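Local coordinates for protein lysyl oxidase (Pichia pastoris, PDB 1W7C) that oxidises primary amines, probably including the side chains of peptidyl lysine, with the help of copper and a topaquinone cofactor formed from one of its own tyrosines, at residues His488-Asn493 / Leu650-Leu655; Leu340-Gly345 / Thr354-Ile359; Gln691-Thr696 / Trp706-Asn711; Tyr408-His413 / Ala420-Pro425. All blocks are in the same frame, centred on the assembly; numbering follows the deposited sequence. Where two conformers were deposited one is given.

Contact 1. Residues His488-Asn493 / Leu650-Leu655. With CU (copper (II) ion), chain C.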
# COMPACT_ATOMS: atom_id res chain seq x y z
N HIS A 488 -14.94 -1.39 -15.36
CA HIS A 488 -15.61 -0.37 -14.57
C HIS A 488 -14.64 0.33 -13.65
O HIS A 488 -13.57 -0.20 -13.32
CB HIS A 488 -16.78 -0.95 -13.79
CG HIS A 488 -16.38 -2.08 -12.88
ND1 HIS A 488 -16.12 -3.35 -13.35
CD2 HIS A 488 -16.15 -2.12 -11.53
CE1 HIS A 488 -15.75 -4.12 -12.34
NE2 HIS A 488 -15.77 -3.41 -11.22
N ASP A 489 -15.01 1.55 -13.26
CA ASP A 489 -14.33 2.28 -12.22
C ASP A 489 -15.12 2.24 -10.93
O ASP A 489 -16.34 2.45 -10.94
CB ASP A 489 -14.18 3.76 -12.60
CG ASP A 489 -13.04 4.03 -13.55
OD1 ASP A 489 -12.12 3.18 -13.67
OD2 ASP A 489 -13.03 5.08 -14.22
N HIS A 490 -14.43 1.96 -9.84
CA HIS A 490 -14.90 2.22 -8.49
C HIS A 490 -14.24 3.54 -8.06
O HIS A 490 -13.03 3.66 -8.18
CB HIS A 490 -14.44 1.16 -7.52
CG HIS A 490 -14.96 -0.21 -7.81
ND1 HIS A 490 -16.15 -0.68 -7.31
CD2 HIS A 490 -14.39 -1.26 -8.47
CE1 HIS A 490 -16.31 -1.94 -7.68
NE2 HIS A 490 -15.26 -2.31 -8.39
N VAL A 491 -15.01 4.49 -7.54
CA VAL A 491 -14.43 5.70 -6.96
C VAL A 491 -15.19 6.04 -5.69
O VAL A 491 -16.43 5.94 -5.65
CB VAL A 491 -14.38 6.92 -7.92
CG1 VAL A 491 -13.34 7.93 -7.43
CG2 VAL A 491 -14.08 6.50 -9.35
N LEU A 492 -14.47 6.40 -4.64
CA LEU A 492 -15.01 6.65 -3.29
C LEU A 492 -14.53 8.05 -2.89
O LEU A 492 -13.35 8.35 -3.06
CB LEU A 492 -14.49 5.64 -2.24
CG LEU A 492 -14.95 4.22 -2.35
CD1 LEU A 492 -14.11 3.46 -3.36
CD2 LEU A 492 -14.89 3.53 -0.98
N ASN A 493 -15.41 8.86 -2.31
CA ASN A 493 -15.10 10.20 -1.83
C ASN A 493 -15.14 10.20 -0.31
O ASN A 493 -16.12 9.74 0.28
CB ASN A 493 -16.10 11.22 -2.36
CG ASN A 493 -15.72 12.63 -2.04
OD1 ASN A 493 -16.43 13.31 -1.29
ND2 ASN A 493 -14.63 13.13 -2.66
N LEU A 650 -10.46 7.73 -3.41
CA LEU A 650 -9.81 6.44 -3.62
C LEU A 650 -10.53 5.75 -4.75
O LEU A 650 -11.74 5.89 -4.91
CB LEU A 650 -9.91 5.60 -2.35
CG LEU A 650 -9.09 6.07 -1.15
CD1 LEU A 650 -9.23 5.14 -0.00
CD2 LEU A 650 -7.63 6.25 -1.53
N GLY A 651 -9.83 4.93 -5.50
CA GLY A 651 -10.47 4.30 -6.63
C GLY A 651 -9.74 3.11 -7.16
O GLY A 651 -8.61 2.83 -6.76
N LEU A 652 -10.39 2.42 -8.09
CA LEU A 652 -9.85 1.25 -8.78
C LEU A 652 -10.40 1.24 -10.19
O LEU A 652 -11.62 1.35 -10.38
CB LEU A 652 -10.32 -0.04 -8.09
CG LEU A 652 -10.05 -0.19 -6.58
CD1 LEU A 652 -10.89 -1.30 -5.94
CD2 LEU A 652 -8.57 -0.47 -6.25
N HIS A 653 -9.53 1.06 -11.17
CA HIS A 653 -9.95 0.71 -12.51
C HIS A 653 -9.96 -0.81 -12.60
O HIS A 653 -8.91 -1.46 -12.66
CB HIS A 653 -8.96 1.23 -13.55
CG HIS A 653 -8.65 2.69 -13.44
ND1 HIS A 653 -9.62 3.66 -13.34
CD2 HIS A 653 -7.46 3.33 -13.37
CE1 HIS A 653 -9.04 4.84 -13.26
NE2 HIS A 653 -7.73 4.67 -13.24
N HIS A 654 -11.14 -1.40 -12.60
CA HIS A 654 -11.30 -2.85 -12.47
C HIS A 654 -11.62 -3.44 -13.83
O HIS A 654 -12.66 -3.17 -14.41
CB HIS A 654 -12.39 -3.16 -11.47
CG HIS A 654 -12.40 -4.56 -10.99
ND1 HIS A 654 -13.37 -5.03 -10.12
CD2 HIS A 654 -11.52 -5.58 -11.14
CE1 HIS A 654 -13.12 -6.29 -9.81
NE2 HIS A 654 -12.00 -6.65 -10.43
N LEU A 655 -10.70 -4.28 -14.30
CA LEU A 655 -10.82 -5.04 -15.55
C LEU A 655 -10.75 -6.52 -15.12
O LEU A 655 -9.66 -7.13 -15.04
CB LEU A 655 -9.66 -4.70 -16.48
CG LEU A 655 -9.77 -5.40 -17.85
CD1 LEU A 655 -10.93 -4.85 -18.67
CD2 LEU A 655 -8.47 -5.32 -18.65
CU CU C . -14.97 -4.00 -9.45
O HOH W 1 -16.60 -5.37 -8.86
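His488 and His490 on one strand and His654 on its antiparallel neighbour reach a copper(II) ion from the same face of the sheet, a worked case of a metal site built on beta register. His654 can be followed outward. Its CB lies over one face of the His488 ring, offset toward the rim, in a CH-pi contact 3.7 Å from the ring centroid. CG leaves CB anti to the backbone N (chi1 -165°), which brings ND1 to copper at 2.0 Å. CD2 stands back from the metal, CE1 lies closer to it, and NE2 at the far side of the ring is held by Asp660. His488 NE2 and His490 NE2 each bind copper at 2.0 Å; a water lies 2.2 Å from the metal, and the topaquinone residue at 438 belongs to the same site. His488 is steadied through ND1 by the carbonyl of Ser486. Beneath, paired backbone bonds join His488 to His654 and His490 to Leu652.

On the other face, His653 ND1 gives a 2.6 Å hydrogen bond to Asp489 OD1. The oxygen lies in the imidazole plane, yet is met from 43° out of the carboxylate plane. His653 NE2 bonds to Asn550 O of the second subunit. With Ser486 behind His488 and Asp660 behind His654, those two rings have their rotation fixed, which probably also makes them stronger electron donors to copper.

Contact 2. Residues Leu340-Gly345 / Thr354-Ile359. With IMD (imidazole), chain P.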
# COMPACT_ATOMS: atom_id res chain seq x y z
N LEU A 340 -19.84 6.33 -3.01
CA LEU A 340 -19.12 5.31 -3.76
C LEU A 340 -19.86 5.09 -5.05
O LEU A 340 -21.08 4.85 -5.04
CB LEU A 340 -19.00 3.96 -3.04
CG LEU A 340 -18.68 3.80 -1.61
CD1 LEU A 340 -19.93 4.06 -0.81
CD2 LEU A 340 -18.17 2.34 -1.38
N ILE A 341 -19.15 5.17 -6.16
CA ILE A 341 -19.72 4.98 -7.50
C ILE A 341 -19.10 3.76 -8.16
O ILE A 341 -17.95 3.38 -7.88
CB ILE A 341 -19.58 6.22 -8.42
CG1 ILE A 341 -18.11 6.57 -8.63
CG2 ILE A 341 -20.41 7.36 -7.82
CD1 ILE A 341 -17.88 7.62 -9.75
N ALA A 342 -19.88 3.15 -9.03
CA ALA A 342 -19.39 2.08 -9.88
C ALA A 342 -19.90 2.36 -11.27
O ALA A 342 -21.12 2.27 -11.52
CB ALA A 342 -19.86 0.73 -9.39
N GLU A 343 -18.99 2.76 -12.17
CA GLU A 343 -19.34 3.27 -13.46
C GLU A 343 -18.77 2.34 -14.54
O GLU A 343 -17.55 2.20 -14.65
CB GLU A 343 -18.77 4.67 -13.64
CG GLU A 343 -19.11 5.32 -14.98
CD GLU A 343 -18.40 6.62 -15.25
OE1 GLU A 343 -18.81 7.30 -16.20
OE2 GLU A 343 -17.38 6.90 -14.57
N TYR A 344 -19.65 1.72 -15.32
CA TYR A 344 -19.28 0.67 -16.28
C TYR A 344 -19.14 1.21 -17.68
O TYR A 344 -19.87 2.14 -18.06
CB TYR A 344 -20.32 -0.48 -16.24
CG TYR A 344 -20.25 -1.27 -14.96
CD1 TYR A 344 -20.69 -0.73 -13.76
CD2 TYR A 344 -19.70 -2.56 -14.91
CE1 TYR A 344 -20.58 -1.41 -12.59
CE2 TYR A 344 -19.58 -3.23 -13.72
CZ TYR A 344 -20.02 -2.65 -12.57
OH TYR A 344 -19.89 -3.35 -11.40
N GLY A 345 -18.21 0.63 -18.43
CA GLY A 345 -18.10 0.86 -19.86
C GLY A 345 -18.40 -0.43 -20.60
O GLY A 345 -17.91 -1.48 -20.21
N THR A 354 -24.89 1.69 -16.66
CA THR A 354 -24.76 1.47 -15.24
C THR A 354 -23.77 2.45 -14.65
O THR A 354 -22.58 2.43 -14.98
CB THR A 354 -24.29 0.02 -14.99
OG1 THR A 354 -25.30 -0.90 -15.43
CG2 THR A 354 -24.13 -0.23 -13.49
N PHE A 355 -24.26 3.30 -13.74
CA PHE A 355 -23.44 4.26 -13.00
C PHE A 355 -24.06 4.35 -11.62
O PHE A 355 -24.81 5.28 -11.31
CB PHE A 355 -23.49 5.60 -13.74
CG PHE A 355 -22.42 6.62 -13.34
CD1 PHE A 355 -22.02 7.60 -14.25
CD2 PHE A 355 -21.88 6.65 -12.06
CE1 PHE A 355 -21.08 8.56 -13.91
CE2 PHE A 355 -20.93 7.61 -11.73
CZ PHE A 355 -20.56 8.55 -12.63
N TYR A 356 -23.79 3.34 -10.81
CA TYR A 356 -24.37 3.27 -9.47
C TYR A 356 -23.88 4.38 -8.56
O TYR A 356 -22.67 4.67 -8.52
CB TYR A 356 -24.08 1.92 -8.77
CG TYR A 356 -24.66 0.71 -9.46
CD1 TYR A 356 -23.84 -0.34 -9.84
CD2 TYR A 356 -26.00 0.64 -9.76
CE1 TYR A 356 -24.34 -1.43 -10.51
CE2 TYR A 356 -26.53 -0.48 -10.40
CZ TYR A 356 -25.70 -1.49 -10.80
OH TYR A 356 -26.25 -2.54 -11.51
N SER A 357 -24.81 4.90 -7.76
CA SER A 357 -24.54 5.63 -6.54
C SER A 357 -24.87 4.73 -5.37
O SER A 357 -26.03 4.45 -5.09
CB SER A 357 -25.44 6.85 -6.47
OG SER A 357 -25.53 7.36 -5.13
N ASP A 358 -23.87 4.25 -4.66
CA ASP A 358 -24.13 3.28 -3.62
C ASP A 358 -24.81 3.89 -2.40
O ASP A 358 -25.54 3.19 -1.70
CB ASP A 358 -22.87 2.51 -3.27
CG ASP A 358 -22.60 1.38 -4.22
OD1 ASP A 358 -23.51 0.97 -4.96
OD2 ASP A 358 -21.49 0.88 -4.31
N ILE A 359 -24.68 5.20 -2.20
CA ILE A 359 -25.43 5.80 -1.08
C ILE A 359 -26.93 5.92 -1.40
O ILE A 359 -27.72 6.00 -0.48
CB ILE A 359 -24.85 7.17 -0.60
CG1 ILE A 359 -25.10 8.32 -1.58
CG2 ILE A 359 -23.39 7.00 -0.19
CD1 ILE A 359 -24.70 9.66 -1.00
N1 IMD P . -24.66 -3.47 -6.99
C2 IMD P . -23.88 -2.56 -6.34
N3 IMD P . -24.62 -1.42 -6.25
C4 IMD P . -25.82 -1.61 -6.83
C5 IMD P . -25.84 -2.91 -7.31
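Glu343 and Phe355 stack carboxylate over ring across this hairpin, on the face shared with Ile341 and Ser357. Glu343 leaves the strand with CG anti to its own N (chi1 -178°) and stays extended, so that CG rides 3.9 Å from the Phe355 ring centroid, over the face, and the carboxylate continues across the ring, the two planes 22° apart. Its polar end belongs to a salt bridge with Arg583. The phenyl of Phe355 is itself swung beside its carbonyl carbon (chi1 -164°), and Ile341 runs alongside it, with CG2 at the ring's edge and CD1 3.6 Å from Phe355 CE2.

The other face carries Ala342 and Tyr356. The small methyl of Ala342 approaches Tyr356 CD1 at 4.1 Å, while Thr354 CG2 lies on one side of the tyrosine ring, offset to the rim, and a bound imidazole, probably from the crystallisation liquor, lies on the opposite side with C4 over the ring centre. Thr354 CG2 also touches Tyr344 CD1 at 3.5 Å, alongside rather than head-on; Tyr344 in turn stacks on the copper ligand His488. Tyr356 OH is held by Gln463.

Asp358, predicted to be the proton acceptor of the active site, begins a short helix for which Ser357 is the N-cap. Asp358 N bonds to Leu340 O at 2.9 Å, nearly straight, and Asp358 OD1 receives imidazole N3 at 2.9 Å. The imidazole thus rests on the Tyr356 face while its N3 is turned to Asp358, with Asn437 as a further partner, consistent with a pocket suited to the amine end of a substrate.

Contact 3. Residues Gln691-Thr696 / Trp706-Asn711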
# COMPACT_ATOMS: atom_id res chain seq x y z
N GLN A 691 5.80 -0.36 24.42
CA GLN A 691 5.87 -1.53 23.56
C GLN A 691 7.13 -1.42 22.68
O GLN A 691 7.07 -1.25 21.46
CB GLN A 691 4.60 -1.64 22.70
CG GLN A 691 3.33 -1.73 23.55
CD GLN A 691 3.34 -2.90 24.51
OE1 GLN A 691 3.37 -4.06 24.10
NE2 GLN A 691 3.35 -2.60 25.81
N GLN A 692 8.28 -1.51 23.36
CA GLN A 692 9.58 -1.40 22.71
C GLN A 692 10.61 -2.15 23.53
O GLN A 692 10.32 -2.55 24.67
CB GLN A 692 9.95 0.08 22.47
CG GLN A 692 9.98 0.97 23.66
CD GLN A 692 10.46 2.37 23.29
OE1 GLN A 692 11.62 2.56 22.95
NE2 GLN A 692 9.57 3.36 23.40
N VAL A 693 11.79 -2.37 22.93
CA VAL A 693 12.91 -3.05 23.59
C VAL A 693 14.15 -2.20 23.37
O VAL A 693 14.31 -1.57 22.33
CB VAL A 693 13.11 -4.51 23.05
CG1 VAL A 693 13.45 -4.52 21.57
CG2 VAL A 693 14.16 -5.25 23.85
N PHE A 694 15.01 -2.22 24.38
CA PHE A 694 16.33 -1.61 24.30
C PHE A 694 17.31 -2.64 24.76
O PHE A 694 17.35 -2.99 25.92
CB PHE A 694 16.38 -0.33 25.14
CG PHE A 694 17.68 0.43 25.04
CD1 PHE A 694 18.40 0.77 26.19
CD2 PHE A 694 18.16 0.85 23.82
CE1 PHE A 694 19.58 1.49 26.10
CE2 PHE A 694 19.36 1.56 23.72
CZ PHE A 694 20.05 1.89 24.86
N TYR A 695 18.06 -3.16 23.81
CA TYR A 695 19.09 -4.16 24.02
C TYR A 695 20.43 -3.45 24.01
O TYR A 695 20.69 -2.64 23.12
CB TYR A 695 19.06 -5.17 22.85
CG TYR A 695 20.30 -6.04 22.79
CD1 TYR A 695 21.44 -5.63 22.09
CD2 TYR A 695 20.31 -7.27 23.40
CE1 TYR A 695 22.57 -6.40 22.06
CE2 TYR A 695 21.45 -8.09 23.38
CZ TYR A 695 22.57 -7.64 22.68
OH TYR A 695 23.69 -8.43 22.64
N THR A 696 21.28 -3.75 24.98
CA THR A 696 22.64 -3.26 24.97
C THR A 696 23.63 -4.36 25.17
O THR A 696 23.35 -5.32 25.87
CB THR A 696 22.85 -2.20 26.05
OG1 THR A 696 22.46 -2.72 27.32
CG2 THR A 696 21.96 -0.97 25.81
N TRP A 706 18.69 -6.61 28.45
CA TRP A 706 17.41 -6.40 27.75
C TRP A 706 16.51 -5.58 28.64
O TRP A 706 16.27 -5.95 29.77
CB TRP A 706 16.73 -7.74 27.46
CG TRP A 706 17.49 -8.67 26.53
CD1 TRP A 706 18.51 -9.54 26.86
CD2 TRP A 706 17.28 -8.83 25.13
NE1 TRP A 706 18.93 -10.22 25.74
CE2 TRP A 706 18.19 -9.81 24.67
CE3 TRP A 706 16.41 -8.25 24.20
CZ2 TRP A 706 18.26 -10.21 23.35
CZ3 TRP A 706 16.49 -8.63 22.88
CH2 TRP A 706 17.40 -9.60 22.47
N GLU A 707 16.05 -4.45 28.13
CA GLU A 707 15.05 -3.59 28.77
C GLU A 707 13.74 -3.71 27.98
O GLU A 707 13.69 -3.35 26.80
CB GLU A 707 15.51 -2.12 28.78
CG GLU A 707 14.45 -1.16 29.32
CD GLU A 707 14.09 -1.46 30.76
OE1 GLU A 707 14.99 -1.37 31.62
OE2 GLU A 707 12.92 -1.79 31.04
N PHE A 708 12.72 -4.23 28.66
CA PHE A 708 11.40 -4.47 28.07
C PHE A 708 10.29 -3.53 28.59
O PHE A 708 9.13 -3.69 28.23
CB PHE A 708 10.96 -5.91 28.33
CG PHE A 708 11.82 -6.95 27.67
CD1 PHE A 708 12.67 -7.75 28.40
CD2 PHE A 708 11.73 -7.14 26.31
CE1 PHE A 708 13.44 -8.74 27.77
CE2 PHE A 708 12.49 -8.12 25.67
CZ PHE A 708 13.35 -8.92 26.39
N TYR A 709 10.65 -2.59 29.45
CA TYR A 709 9.73 -1.50 29.86
C TYR A 709 8.44 -2.03 30.48
O TYR A 709 7.34 -1.51 30.25
CB TYR A 709 9.47 -0.56 28.69
CG TYR A 709 10.72 0.13 28.21
CD1 TYR A 709 11.33 -0.26 27.02
CD2 TYR A 709 11.32 1.13 28.96
CE1 TYR A 709 12.48 0.39 26.55
CE2 TYR A 709 12.46 1.78 28.51
CZ TYR A 709 13.03 1.41 27.28
OH TYR A 709 14.18 2.01 26.83
N GLY A 710 8.60 -3.07 31.29
CA GLY A 710 7.52 -3.64 32.07
C GLY A 710 6.72 -4.74 31.41
O GLY A 710 5.78 -5.28 31.99
N ASN A 711 7.09 -5.06 30.18
CA ASN A 711 6.48 -6.16 29.46
C ASN A 711 7.23 -7.46 29.71
O ASN A 711 8.38 -7.61 29.31
CB ASN A 711 6.45 -5.84 27.99
CG ASN A 711 5.59 -4.63 27.68
OD1 ASN A 711 4.37 -4.74 27.58
ND2 ASN A 711 6.23 -3.48 27.46
O HOH W 2 8.68 -4.80 25.35
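Phe708 O, the carbonyl that opens a type I' turn ending at Asn711, is gripped by two N-H groups of one residue. Asn711 N closes the turn at 3.1 Å, and Asn711 ND2 reaches the same Phe708 O at 3.0 Å, the oxygen lying in its amide plane. A water lies within hydrogen-bonding distance of both Phe708 O and Gln692 O on the facing strand. The other end of the Asn711 amide is engaged as well: OD1 takes a hydrogen bond of 3.0 Å from Gln691 NE2, the two amides being turned almost perpendicular, 85° apart. Gln691 reaches it through a bend at chi2 (-58°), and its OE1 is held by Ser282 of the second subunit.

Further along, Phe694 and Glu707 exchange paired backbone bonds. Beyond them Tyr695 drives its CD2 edge onto the face of Trp706, over the centre of the indole, in an edge-to-face stack with CD2 3.5 Å from Trp706 CE2 and planes at 67°. Val693 CG2 fills the angle beside it, meeting the rim of the indole and also Phe708 CE2. On the opposite face of the hairpin Glu707 curls back, CG over the centre of the Tyr709 ring, and its OE2 accepts the Tyr709 N-H through the anti lone pair. The edge of that ring lies near Gln692 O.

This hairpin, strands 692-697 and 704-707, is flanked by strand 418-433, whose Ile421 and Ser419 share backbone hydrogen bonds with Val693 and Tyr695. Phe725 and Tyr728 of the second subunit pack onto its aromatic face.

Contact 4. Residues Tyr408-His413 / Ala420-Pro425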
# COMPACT_ATOMS: atom_id res chain seq x y z
N TYR A 408 5.35 -5.75 10.90
CA TYR A 408 6.64 -5.05 10.88
C TYR A 408 6.64 -4.09 12.09
O TYR A 408 5.57 -3.57 12.50
CB TYR A 408 6.84 -4.27 9.56
CG TYR A 408 5.85 -3.17 9.40
CD1 TYR A 408 4.55 -3.41 8.99
CD2 TYR A 408 6.20 -1.85 9.67
CE1 TYR A 408 3.62 -2.38 8.86
CE2 TYR A 408 5.29 -0.82 9.53
CZ TYR A 408 4.00 -1.08 9.15
OH TYR A 408 3.10 -0.05 9.12
N SER A 409 7.82 -3.87 12.64
CA SER A 409 7.96 -2.95 13.75
C SER A 409 7.73 -1.49 13.32
O SER A 409 7.82 -1.16 12.14
CB SER A 409 9.32 -3.18 14.47
OG SER A 409 10.31 -2.38 13.89
N LEU A 410 7.40 -0.61 14.27
CA LEU A 410 7.15 0.78 13.90
C LEU A 410 8.44 1.48 13.50
O LEU A 410 8.45 2.28 12.59
CB LEU A 410 6.42 1.52 15.03
CG LEU A 410 6.04 2.98 14.73
CD1 LEU A 410 5.17 3.10 13.49
CD2 LEU A 410 5.32 3.53 15.94
N LEU A 411 9.51 1.18 14.23
CA LEU A 411 10.85 1.69 13.90
C LEU A 411 11.89 0.80 14.56
O LEU A 411 11.57 -0.07 15.37
CB LEU A 411 11.01 3.17 14.27
CG LEU A 411 11.04 3.59 15.72
CD1 LEU A 411 12.29 3.13 16.46
CD2 LEU A 411 10.92 5.09 15.85
N ARG A 412 13.14 0.99 14.15
CA ARG A 412 14.24 0.35 14.84
C ARG A 412 15.55 1.04 14.49
O ARG A 412 15.64 1.73 13.47
CB ARG A 412 14.38 -1.13 14.40
CG ARG A 412 15.04 -1.25 13.01
CD ARG A 412 15.17 -2.67 12.46
NE ARG A 412 15.60 -3.66 13.46
CZ ARG A 412 16.80 -3.72 14.00
NH1 ARG A 412 17.72 -2.85 13.64
NH2 ARG A 412 17.06 -4.65 14.93
N HIS A 413 16.56 0.75 15.31
CA HIS A 413 17.93 0.97 14.89
C HIS A 413 18.89 0.07 15.65
O HIS A 413 18.72 -0.14 16.84
CB HIS A 413 18.37 2.46 15.00
CG HIS A 413 19.73 2.71 14.44
ND1 HIS A 413 20.05 2.47 13.12
CD2 HIS A 413 20.87 3.17 15.03
CE1 HIS A 413 21.31 2.78 12.92
NE2 HIS A 413 21.84 3.20 14.06
N ALA A 420 17.49 -0.93 19.30
CA ALA A 420 16.28 -0.32 19.84
C ALA A 420 15.17 -0.58 18.83
O ALA A 420 15.31 -0.25 17.67
CB ALA A 420 16.51 1.17 20.02
N ILE A 421 14.12 -1.28 19.23
CA ILE A 421 13.01 -1.62 18.33
C ILE A 421 11.68 -1.28 19.02
O ILE A 421 11.50 -1.64 20.18
CB ILE A 421 13.01 -3.16 17.93
CG1 ILE A 421 14.40 -3.65 17.52
CG2 ILE A 421 11.98 -3.42 16.84
CD1 ILE A 421 14.51 -5.10 17.50
N THR A 422 10.78 -0.65 18.29
CA THR A 422 9.45 -0.34 18.76
C THR A 422 8.44 -1.15 17.99
O THR A 422 8.48 -1.19 16.77
CB THR A 422 9.17 1.15 18.56
OG1 THR A 422 10.06 1.91 19.39
CG2 THR A 422 7.74 1.49 19.02
N GLN A 423 7.57 -1.84 18.70
CA GLN A 423 6.46 -2.59 18.11
C GLN A 423 5.44 -1.66 17.47
O GLN A 423 5.43 -0.45 17.71
CB GLN A 423 5.79 -3.51 19.14
CG GLN A 423 6.70 -4.48 19.79
CD GLN A 423 5.96 -5.32 20.79
OE1 GLN A 423 5.84 -4.92 21.93
NE2 GLN A 423 5.43 -6.44 20.36
N ASN A 424 4.56 -2.24 16.69
CA ASN A 424 3.58 -1.49 15.89
C ASN A 424 2.15 -2.02 16.08
O ASN A 424 1.53 -2.50 15.16
CB ASN A 424 3.99 -1.60 14.42
CG ASN A 424 3.37 -0.58 13.51
OD1 ASN A 424 2.71 0.38 13.92
ND2 ASN A 424 3.64 -0.76 12.20
N PRO A 425 1.62 -1.87 17.29
CA PRO A 425 0.19 -2.10 17.51
C PRO A 425 -0.62 -0.96 16.94
O PRO A 425 -0.20 0.19 16.99
CB PRO A 425 0.07 -2.10 19.02
CG PRO A 425 1.13 -1.11 19.44
CD PRO A 425 2.29 -1.41 18.52
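Leu411 to His413 pair antiparallel with Ala420 to Thr422, the axes 4.7 Å apart at closest and their directions 174° apart, while Leu410 N still reaches Thr422 O at 2.8 Å just beyond the regular strand. The side chain of Asn424 carries much of the remaining contact. Its CG stands anti to the backbone N (chi1 -163°), and ND2 comes over one face of the Tyr408 ring, offset toward the rim and 3.1 Å from CZ, with amide and ring planes 77° apart. The same ND2 makes a weak hydrogen bond to Tyr408 O, and Asn424 OD1 faces the CD1 methyl of Leu410. Arg457 of the second subunit adds a cation-pi contact to Tyr408.

This is the hairpin of strands 411-415 and 418-433, an arm of the enzyme domain reaching across to the other subunit, as in the dimers of copper amine oxidases. Arg412 bends at chi3, laying its NH2 alongside Ile421, 3.6 Å from CD1, while its guanidinium forms salt bridges with Asp374 and Asp439 of the second subunit. The two ring nitrogens of His413 are hydrogen-bonded to Asp439 and Asp200 of that subunit. In one of its two conformers Ser409 brings OG near Ile421 CG2. On the other face Leu411 CD1 leans over Thr422 OG1, an oxygen held by Arg687.

In the fold
Along the chain the order is contact 2, contact 4, contact 1, contact 3. They form two groups. Contacts 1 and 2 lie with centres 9 Å apart: strand 488-498 runs beside strand 329-344, so the strand carrying His488 and His490 neighbours the hairpin that leads into the predicted catalytic aspartate. Contacts 3 and 4, centres 11 Å apart, are joined in the same way through strands 692-697 and 418-433. Between the groups the centres are 33 to 51 Å apart, with nearest atoms about 16 to 33 Å away. One group thus supplies the copper ligands and the predicted proton acceptor; the other forms a hairpin region meeting the second subunit, which all four contacts touch.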